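Local coordinates for FAD-binding oxidoreductase (Gulosibacter chungangensis, PDB 7PBG), which oxidises 4-ethylphenol and related 4-alkylphenols with a covalently bound FAD, dehydrogenating the alkyl side chain to give 4-vinylphenol-type products, at residues Pro46-Gly50 with Asp51-Gly55; Val67-Ile70 with Val71-Asn75; Leu313-Gly316 with His317-Tyr321. One frame throughout, in Å; residues are numbered along the deposited sequence.

Contact 1: residues Pro46-Gly50 with Asp51-Gly55; sequences PVTDG and DEFKG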
# COMPACT_ATOMS: atom_id res chain seq x y z
N PRO A 46 -31.56 6.98 1.13
CA PRO A 46 -31.77 7.08 -0.31
C PRO A 46 -31.81 8.53 -0.79
O PRO A 46 -32.12 9.44 -0.07
CB PRO A 46 -33.12 6.39 -0.48
CG PRO A 46 -33.85 6.77 0.78
CD PRO A 46 -32.79 6.61 1.85
N VAL A 47 -31.53 8.70 -2.08
CA VAL A 47 -31.82 9.99 -2.76
C VAL A 47 -32.72 9.68 -3.98
O VAL A 47 -32.87 10.56 -4.86
CB VAL A 47 -30.56 10.78 -3.11
CG1 VAL A 47 -29.84 11.28 -1.86
CG2 VAL A 47 -29.60 9.97 -3.98
N THR A 48 -33.24 8.46 -4.06
CA THR A 48 -34.16 8.03 -5.15
C THR A 48 -35.45 7.55 -4.50
O THR A 48 -35.43 7.18 -3.31
CB THR A 48 -33.50 6.96 -6.04
OG1 THR A 48 -33.05 5.89 -5.23
CG2 THR A 48 -32.34 7.49 -6.85
N ASP A 49 -36.53 7.45 -5.30
CA ASP A 49 -37.91 7.29 -4.74
C ASP A 49 -38.53 5.93 -5.09
O ASP A 49 -39.55 5.59 -4.43
CB ASP A 49 -38.83 8.40 -5.23
CG ASP A 49 -38.31 9.79 -4.92
OD1 ASP A 49 -37.72 9.98 -3.85
OD2 ASP A 49 -38.46 10.67 -5.78
N GLY A 50 -37.95 5.19 -6.05
CA GLY A 50 -38.58 4.02 -6.69
C GLY A 50 -37.88 2.72 -6.31
O GLY A 50 -37.38 2.58 -5.16
N ASP A 51 -37.82 1.78 -7.26
CA ASP A 51 -37.20 0.46 -7.04
C ASP A 51 -35.70 0.49 -7.40
O ASP A 51 -35.10 -0.60 -7.36
CB ASP A 51 -38.01 -0.61 -7.77
CG ASP A 51 -39.17 -1.09 -6.92
OD1 ASP A 51 -39.27 -0.64 -5.75
OD2 ASP A 51 -39.94 -1.92 -7.41
N GLU A 52 -35.11 1.67 -7.65
CA GLU A 52 -33.64 1.82 -7.81
C GLU A 52 -32.93 1.27 -6.57
O GLU A 52 -33.39 1.59 -5.43
CB GLU A 52 -33.23 3.27 -8.03
CG GLU A 52 -33.98 3.93 -9.16
CD GLU A 52 -35.17 4.79 -8.74
OE1 GLU A 52 -35.85 4.47 -7.73
OE2 GLU A 52 -35.39 5.78 -9.42
N PHE A 53 -31.91 0.42 -6.78
CA PHE A 53 -30.98 -0.03 -5.72
C PHE A 53 -31.76 -0.89 -4.71
O PHE A 53 -31.33 -1.00 -3.58
CB PHE A 53 -30.33 1.17 -5.02
CG PHE A 53 -29.77 2.20 -5.98
CD1 PHE A 53 -28.80 1.83 -6.90
CD2 PHE A 53 -30.24 3.50 -6.01
CE1 PHE A 53 -28.30 2.75 -7.81
CE2 PHE A 53 -29.75 4.42 -6.93
CZ PHE A 53 -28.80 4.04 -7.85
N LYS A 54 -32.86 -1.52 -5.12
CA LYS A 54 -33.62 -2.40 -4.19
C LYS A 54 -33.29 -3.86 -4.49
O LYS A 54 -33.67 -4.37 -5.58
CB LYS A 54 -35.13 -2.12 -4.23
CG LYS A 54 -35.52 -0.68 -3.90
CD LYS A 54 -35.77 -0.40 -2.49
CE LYS A 54 -36.15 1.05 -2.25
NZ LYS A 54 -37.60 1.29 -2.51
N GLY A 55 -32.70 -4.56 -3.51
CA GLY A 55 -32.36 -5.98 -3.68
C GLY A 55 -33.62 -6.86 -3.67
O GLY A 55 -34.68 -6.40 -3.18
O HOH W 1 -34.56 3.68 -4.41
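Glu52 folds back over the loop toward Thr48 and Gly50. Glu52 CB lies 3.8 Å from Thr48 OG1. CG sits beside the backbone N, and the chain then bends at chi2 (98°), which turns the carboxylate back toward Gly50. Glu52 CD passes 3.8 Å from Thr48 CB. At the tip, Glu52 OE1 takes a weak hydrogen bond from Gly50 N at 2.8 Å, with an N-H...O angle of only 127°. Glu52 OE1 also packs closely on Gly50, 3.0 Å from Gly50 CA.

Lys54 holds the carbonyl of the same residue. Lys54 NZ donates to Gly50 O at 3.0 Å, tilted 32° from the carbonyl plane. A water also donates to Gly50 O and to Glu52 O, and it accepts from Thr48 OG1, so it ties both halves of the loop together. Thr48 OG1 comes to the edge of the Phe53 ring, 3.8 Å from Phe53 CD2.

Asp51 to Lys54 form a type II beta turn, closed by Lys54 N to Asp51 O. The whole loop lies at the surface between helix 35-39 and strand 57-59. Asp49 forms a salt bridge with Arg454 of helix 451-470, and Lys54 bonds through its backbone to Gly101, just before strand 103-106.

Contact 2: residues Val67-Ile70 with Val71-Asn75; sequences VQVI and VRIAN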
# COMPACT_ATOMS: atom_id res chain seq x y z
N VAL A 67 -20.52 -19.23 0.91
CA VAL A 67 -20.25 -18.17 -0.12
C VAL A 67 -19.89 -18.82 -1.46
O VAL A 67 -20.44 -18.39 -2.52
CB VAL A 67 -19.19 -17.16 0.36
CG1 VAL A 67 -18.90 -16.15 -0.73
CG2 VAL A 67 -19.65 -16.45 1.59
N GLN A 68 -19.01 -19.81 -1.48
CA GLN A 68 -18.61 -20.45 -2.77
C GLN A 68 -19.84 -21.04 -3.48
O GLN A 68 -19.95 -20.88 -4.69
CB GLN A 68 -17.60 -21.57 -2.56
CG GLN A 68 -16.34 -21.09 -1.87
CD GLN A 68 -15.41 -22.26 -1.67
OE1 GLN A 68 -15.38 -22.85 -0.59
NE2 GLN A 68 -14.72 -22.66 -2.74
N VAL A 69 -20.67 -21.77 -2.75
CA VAL A 69 -21.82 -22.48 -3.38
C VAL A 69 -22.81 -21.44 -3.85
O VAL A 69 -23.37 -21.63 -4.95
CB VAL A 69 -22.47 -23.55 -2.49
CG1 VAL A 69 -23.01 -23.03 -1.20
CG2 VAL A 69 -23.58 -24.31 -3.23
N ILE A 70 -23.03 -20.36 -3.10
CA ILE A 70 -23.95 -19.25 -3.55
C ILE A 70 -23.42 -18.64 -4.86
O ILE A 70 -24.21 -18.38 -5.81
CB ILE A 70 -24.11 -18.18 -2.46
CG1 ILE A 70 -24.89 -18.73 -1.26
CG2 ILE A 70 -24.73 -16.90 -3.00
CD1 ILE A 70 -24.59 -18.00 0.04
N VAL A 71 -22.12 -18.40 -4.94
CA VAL A 71 -21.52 -17.77 -6.15
C VAL A 71 -21.69 -18.71 -7.36
O VAL A 71 -21.97 -18.22 -8.48
CB VAL A 71 -20.05 -17.44 -5.87
CG1 VAL A 71 -19.35 -17.09 -7.18
CG2 VAL A 71 -19.95 -16.29 -4.89
N ARG A 72 -21.50 -20.02 -7.16
CA ARG A 72 -21.61 -21.01 -8.25
C ARG A 72 -23.04 -20.98 -8.77
O ARG A 72 -23.22 -20.94 -10.00
CB ARG A 72 -21.20 -22.40 -7.79
CG ARG A 72 -19.70 -22.51 -7.55
CD ARG A 72 -19.38 -23.81 -6.85
NE ARG A 72 -17.98 -23.82 -6.45
CZ ARG A 72 -17.51 -24.34 -5.32
NH1 ARG A 72 -18.32 -24.85 -4.41
NH2 ARG A 72 -16.22 -24.28 -5.09
N ILE A 73 -24.00 -21.05 -7.86
CA ILE A 73 -25.45 -21.00 -8.23
C ILE A 73 -25.70 -19.69 -8.97
O ILE A 73 -26.44 -19.69 -9.97
CB ILE A 73 -26.36 -21.19 -7.00
CG1 ILE A 73 -26.22 -22.60 -6.43
CG2 ILE A 73 -27.81 -20.86 -7.35
CD1 ILE A 73 -26.69 -22.73 -5.01
N ALA A 74 -25.21 -18.56 -8.47
CA ALA A 74 -25.44 -17.25 -9.12
C ALA A 74 -24.94 -17.26 -10.56
O ALA A 74 -25.62 -16.74 -11.45
CB ALA A 74 -24.78 -16.14 -8.32
N ASN A 75 -23.78 -17.88 -10.80
CA ASN A 75 -23.21 -18.00 -12.17
C ASN A 75 -24.15 -18.84 -13.04
O ASN A 75 -24.39 -18.46 -14.17
CB ASN A 75 -21.81 -18.62 -12.13
CG ASN A 75 -20.72 -17.59 -11.90
OD1 ASN A 75 -20.27 -16.91 -12.84
ND2 ASN A 75 -20.29 -17.48 -10.66
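Val71 O is gripped by two donors of Asn75. Asn75 N reaches Val71 O at 3.0 Å, as in any helix turn. The side-chain Asn75 ND2 comes from the opposite face of the carbonyl plane, at 2.8 Å from Val71 O and 49° out of that plane, so it does not lie on a lone pair. Asn75 ND2 also donates to Ala187 O, and OD1 accepts from Asn511 ND2. These bonds fix the rotation of the amide.

One turn back, Gln68 and Arg72 run side by side and point the same way. Gln68 CB lies over one face of the Arg72 guanidinium, toward its rim. Gln68 NE2 and Arg72 NH2 are 3.2 Å apart, but both are donors and do not bond each other. The Gln68 amide and Arg72 guanidinium planes are 54° apart. Gln68 NE2 instead donates to Gly189 O. Arg72 CG lies beside its backbone N (chi1 -71°), and the chain then runs extended to NE, which carries the guanidinium back along Gln68.

All this belongs to helix 64-77 of the FAD-binding domain of the PCMH type. Four successive backbone bonds show the alpha-helical i to i+4 pattern, from Val71 N to Val67 O through to Ala74 N and Ile70 O at 2.8 Å.

The apolar residues divide between two faces. Val69 CG2 meets Ile73 CD1 at 3.9 Å, and this pair packs on helix 12-26 at Phe22 and Thr25. Val67 CG1 and Val71 CG2 are more loosely set at 4.3 Å. They lie against Val185 of strand 179-186, and Val71 also touches Leu81 of strand 81-84. The side chain of Val67 is about 8 Å from the bound FAD.

Contact 3: residues Leu313-Gly316 with His317-Tyr321; sequences LGIG and HWIVY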
# COMPACT_ATOMS: atom_id res chain seq x y z
N LEU A 313 -21.79 26.88 22.77
CA LEU A 313 -20.98 25.64 22.92
C LEU A 313 -19.58 25.99 23.41
O LEU A 313 -18.92 25.12 23.97
CB LEU A 313 -20.91 24.91 21.59
CG LEU A 313 -22.24 24.44 21.03
CD1 LEU A 313 -22.05 23.81 19.68
CD2 LEU A 313 -22.84 23.40 21.99
N GLY A 314 -19.16 27.25 23.24
CA GLY A 314 -17.81 27.66 23.67
C GLY A 314 -16.74 26.99 22.82
O GLY A 314 -15.71 26.61 23.38
N ILE A 315 -16.94 26.95 21.51
CA ILE A 315 -15.96 26.34 20.57
C ILE A 315 -15.47 27.42 19.56
O ILE A 315 -15.13 28.53 20.00
CB ILE A 315 -16.55 25.03 19.99
CG1 ILE A 315 -17.87 25.23 19.25
CG2 ILE A 315 -16.77 24.04 21.13
CD1 ILE A 315 -18.41 23.94 18.69
N GLY A 316 -15.38 27.09 18.29
CA GLY A 316 -14.94 28.07 17.26
C GLY A 316 -15.75 27.84 16.01
O GLY A 316 -16.39 26.79 15.91
N HIS A 317 -15.65 28.74 15.03
CA HIS A 317 -16.21 28.46 13.70
C HIS A 317 -15.49 27.27 13.05
O HIS A 317 -16.11 26.61 12.19
CB HIS A 317 -16.09 29.73 12.85
CG HIS A 317 -17.17 30.70 13.15
ND1 HIS A 317 -18.47 30.50 12.73
CD2 HIS A 317 -17.19 31.84 13.88
CE1 HIS A 317 -19.23 31.48 13.18
NE2 HIS A 317 -18.47 32.32 13.88
N TRP A 318 -14.20 27.08 13.36
CA TRP A 318 -13.36 25.92 12.99
C TRP A 318 -12.79 25.36 14.29
O TRP A 318 -12.40 26.17 15.17
CB TRP A 318 -12.25 26.29 12.00
CG TRP A 318 -12.81 26.71 10.69
CD1 TRP A 318 -12.91 27.97 10.20
CD2 TRP A 318 -13.40 25.84 9.70
NE1 TRP A 318 -13.54 27.94 8.98
CE2 TRP A 318 -13.83 26.66 8.64
CE3 TRP A 318 -13.56 24.45 9.61
CZ2 TRP A 318 -14.43 26.13 7.49
CZ3 TRP A 318 -14.16 23.92 8.49
CH2 TRP A 318 -14.57 24.76 7.45
N ILE A 319 -12.78 24.05 14.39
CA ILE A 319 -12.14 23.34 15.50
C ILE A 319 -11.17 22.33 14.89
O ILE A 319 -11.57 21.53 14.02
CB ILE A 319 -13.20 22.66 16.39
CG1 ILE A 319 -14.38 23.56 16.74
CG2 ILE A 319 -12.52 22.08 17.61
CD1 ILE A 319 -15.54 23.48 15.80
N VAL A 320 -9.95 22.35 15.38
CA VAL A 320 -8.93 21.30 15.12
C VAL A 320 -8.96 20.34 16.30
O VAL A 320 -8.87 20.80 17.41
CB VAL A 320 -7.54 21.88 14.90
CG1 VAL A 320 -6.47 20.80 14.80
CG2 VAL A 320 -7.55 22.79 13.67
N TYR A 321 -9.09 19.06 16.01
CA TYR A 321 -8.88 17.99 17.00
C TYR A 321 -7.69 17.14 16.57
O TYR A 321 -7.63 16.72 15.41
CB TYR A 321 -10.12 17.12 17.11
CG TYR A 321 -11.32 17.82 17.68
CD1 TYR A 321 -11.43 18.06 19.05
CD2 TYR A 321 -12.35 18.25 16.87
CE1 TYR A 321 -12.54 18.69 19.58
CE2 TYR A 321 -13.43 18.93 17.38
CZ TYR A 321 -13.55 19.12 18.74
OH TYR A 321 -14.65 19.76 19.20
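Ile315 and Ile319 turn toward each other across the bend at Gly316, and their side chains cross at a slant. Ile315 CD1 and Ile319 CD1 meet at 4.1 Å. Ile315 CG1 stands between its backbone N and carbonyl carbon (chi1 59°), and the chain runs on extended to CD1. Ile319 bends at chi2 (92°), which brings Ile319 CD1 to 3.4 Å from Gly316 O. Ile319 CG2 lies over one face of the Tyr321 ring, toward the rim, 3.2 Å above the plane. With an alanine at this position, Gly316 O and the Tyr321 ring face would probably lose their cover, and Ile315 CD1 its mate.

Gly316 N is buried here and finds no partner. At His317 and Trp318 the CB atoms point away from 313-316. His317 NE2 bonds Gln307 OE1, and Trp318 NE1 bonds Glu252 O.

Gly316, with no side chain, passes close to Trp318 O. Ile315 and Ile319 also pack on Tyr248 of strand 241-249 and on Asp284 of helix 281-288. The chain thus passes from helix 303-313 into strand 318-326 of the antiparallel sheet, and it does so through a classic beta bulge, with His317 and Trp318 both facing Phe249.

Overall arrangement
The three contacts follow one another along the chain, each closed before the next opens. Contacts 1 and 2 are the closest pair, with centres 25 Å apart. The loop of contact 1 leads into strand 57-59, and helix 64-77 of contact 2 follows that strand. Strand 57-59 shares a mixed sheet with strand 81-84, on which contact 2 packs. Contact 3 belongs to the eight-stranded antiparallel sheet, which also holds strand 393-402 with His395, the residue covalently bound to FAD. Its centre is 37 Å from that of contact 1 and 51 Å from that of contact 2, on the opposite side of the chain's centre from contact 2. The contacts therefore sample both the FAD-binding part and the sheet that carries the flavin link.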